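Local structure of m3DLH protein (Halieaceae bacterium, 7JKA) at residues Y21-G24 with H25-F28. The protein is a dienelactone hydrolase family enzyme of the alpha/beta-hydrolase clan that probably hydrolyses dienelactones and may also act on phosphotriesters. Residues are numbered along the deposited sequence; the frame is centred on the assembly and turned at random.
Sequences YTDG and HTQF
Asp23 OD1 accepts hydrogen bonds from two backbone N-H groups, those of His25 and Thr26, at the turn of a beta hairpin. Thr26 N meets Asp23 OD1 nearly along the C-O axis at 2.8 Å, with an almost straight N-H...O angle of 173°. His25 N comes from above the carboxylate plane. Chi1 of 62° sets CG of Asp23 between its own N and carbonyl carbon, which brings OD1 to the two amides. The other oxygen, OD2, accepts a hydrogen bond from a water that is also hydrogen-bonded to Thr26 OG1. With an alanine here in place of the carboxylate, the amides of His25 and Thr26 would probably lose their shared acceptor and the turn would be freer to move. Thr22 OG1 works both ways: it donates to Thr26 O at 2.6 Å and accepts from Gly24 N at 2.9 Å, an ST turn. Next to the turn, Tyr21 and Phe28 form an antiparallel hydrogen-bonded pair, with Phe28 N to Tyr21 O at 2.7 Å. Phe28 O accepts from Tyr21 N and, on the opposite face of its plane, from Gln27 NE2. On the other side of the sheet from Thr22 and Gln27, Phe28 CB sits over the Tyr21 ring face, 3.5 Å from its centroid. The edge of the Phe28 ring meets Asp23 CG. Tyr21 OH is hydrogen-bonded to Asp76 N. The turn links strands 14-22 and 27-35, an antiparallel hairpin at the sheet margin, and Tyr21 and Phe28 pack on helix 101-116.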
ATOM      1  N   TYR A  21      14.191   6.038   9.174  1.00 15.21           N
ATOM      2  CA  TYR A  21      13.302   5.830  10.300  1.00 14.50           C
ATOM      3  C   TYR A  21      13.495   4.409  10.808  1.00 16.32           C
ATOM      4  O   TYR A  21      14.212   3.609  10.209  1.00 16.81           O
ATOM      5  CB  TYR A  21      11.842   6.087   9.905  1.00 16.01           C
ATOM      6  CG  TYR A  21      11.284   5.177   8.803  1.00 15.26           C
ATOM      7  CD1 TYR A  21      11.531   5.435   7.449  1.00 14.97           C
ATOM      8  CD2 TYR A  21      10.493   4.085   9.117  1.00 14.61           C
ATOM      9  CE1 TYR A  21      11.006   4.626   6.447  1.00 13.70           C
ATOM     10  CE2 TYR A  21       9.973   3.266   8.126  1.00 15.69           C
ATOM     11  CZ  TYR A  21      10.239   3.538   6.790  1.00 15.09           C
ATOM     12  OH  TYR A  21       9.704   2.717   5.797  1.00 15.96           O
ATOM     13  N   THR A  22      12.846   4.092  11.927  1.00 15.10           N
ATOM     14  CA  THR A  22      13.078   2.788  12.535  1.00 15.80           C
ATOM     15  C   THR A  22      11.825   2.324  13.260  1.00 17.00           C
ATOM     16  O   THR A  22      10.989   3.129  13.672  1.00 16.37           O
ATOM     17  CB  THR A  22      14.288   2.834  13.486  1.00 19.21           C
ATOM     18  OG1 THR A  22      14.582   1.522  14.006  1.00 18.77           O
ATOM     19  CG2 THR A  22      14.061   3.784  14.656  1.00 19.26           C
ATOM     20  N   ASP A  23      11.697   1.010  13.396  1.00 15.89           N
ATOM     21  CA  ASP A  23      10.744   0.425  14.324  1.00 16.68           C
ATOM     22  C   ASP A  23      11.374   0.088  15.675  1.00 21.49           C
ATOM     23  O   ASP A  23      10.716  -0.535  16.520  1.00 23.93           O
ATOM     24  CB  ASP A  23      10.125  -0.827  13.705  1.00 16.41           C
ATOM     25  CG  ASP A  23      11.144  -1.905  13.427  1.00 17.34           C
ATOM     26  OD1 ASP A  23      12.367  -1.696  13.659  1.00 17.74           O
ATOM     27  OD2 ASP A  23      10.716  -2.988  12.966  1.00 24.32           O
ATOM     28  N   GLY A  24      12.639   0.470  15.889  1.00 20.64           N
ATOM     29  CA  GLY A  24      13.378   0.126  17.094  1.00 20.79           C
ATOM     30  C   GLY A  24      14.264  -1.098  16.952  1.00 28.56           C
ATOM     31  O   GLY A  24      15.134  -1.323  17.806  1.00 27.04           O
ATOM     32  N   HIS A  25      14.050  -1.912  15.922  1.00 28.18           N
ATOM     33  CA  HIS A  25      14.919  -3.034  15.591  1.00 25.83           C
ATOM     34  C   HIS A  25      15.755  -2.728  14.360  1.00 20.21           C
ATOM     35  O   HIS A  25      16.982  -2.861  14.349  1.00 30.39           O
ATOM     36  CB  HIS A  25      14.093  -4.302  15.298  1.00 35.02           C
ATOM     37  CG  HIS A  25      13.364  -4.883  16.476  1.00 47.10           C
ATOM     38  ND1 HIS A  25      12.616  -6.037  16.374  1.00 50.35           N
ATOM     39  CD2 HIS A  25      13.267  -4.487  17.767  1.00 41.75           C
ATOM     40  CE1 HIS A  25      12.091  -6.330  17.551  1.00 50.66           C
ATOM     41  NE2 HIS A  25      12.474  -5.408  18.415  1.00 38.10           N
ATOM     42  N   THR A  26      15.082  -2.305  13.305  1.00 18.68           N
ATOM     43  CA  THR A  26      15.622  -2.242  11.964  1.00 18.31           C
ATOM     44  C   THR A  26      15.702  -0.793  11.532  1.00 17.52           C
ATOM     45  O   THR A  26      14.841   0.020  11.879  1.00 16.97           O
ATOM     46  CB  THR A  26      14.713  -3.039  11.018  1.00 17.95           C
ATOM     47  OG1 THR A  26      14.677  -4.412  11.450  1.00 22.49           O
ATOM     48  CG2 THR A  26      15.185  -2.954   9.574  1.00 19.16           C
ATOM     49  N   GLN A  27      16.738  -0.480  10.761  1.00 18.12           N
ATOM     50  CA  GLN A  27      16.894   0.841  10.179  1.00 17.68           C
ATOM     51  C   GLN A  27      16.281   0.837   8.784  1.00 16.54           C
ATOM     52  O   GLN A  27      16.677   0.029   7.942  1.00 19.45           O
ATOM     53  CB  GLN A  27      18.376   1.202  10.114  1.00 21.82           C
ATOM     54  CG  GLN A  27      18.660   2.502   9.423  1.00 30.31           C
ATOM     55  CD  GLN A  27      18.056   3.671  10.150  1.00 36.80           C
ATOM     56  OE1 GLN A  27      18.283   3.856  11.349  1.00 39.71           O
ATOM     57  NE2 GLN A  27      17.274   4.471   9.432  1.00 25.28           N
ATOM     58  N   PHE A  28      15.313   1.732   8.544  1.00 15.23           N
ATOM     59  CA  PHE A  28      14.609   1.823   7.275  1.00 14.35           C
ATOM     60  C   PHE A  28      14.970   3.116   6.560  1.00 16.18           C
ATOM     61  O   PHE A  28      15.321   4.118   7.193  1.00 17.59           O
ATOM     62  CB  PHE A  28      13.080   1.786   7.473  1.00 15.34           C
ATOM     63  CG  PHE A  28      12.584   0.516   8.087  1.00 13.53           C
ATOM     64  CD1 PHE A  28      12.471  -0.642   7.320  1.00 14.04           C
ATOM     65  CD2 PHE A  28      12.219   0.468   9.422  1.00 14.27           C
ATOM     66  CE1 PHE A  28      12.038  -1.832   7.890  1.00 16.55           C
ATOM     67  CE2 PHE A  28      11.783  -0.734  10.005  1.00 16.19           C
ATOM     68  CZ  PHE A  28      11.676  -1.877   9.229  1.00 15.11           C
TER
HETATM   69  O   HOH W   1      12.170  -4.969  11.581  1.00 29.50           O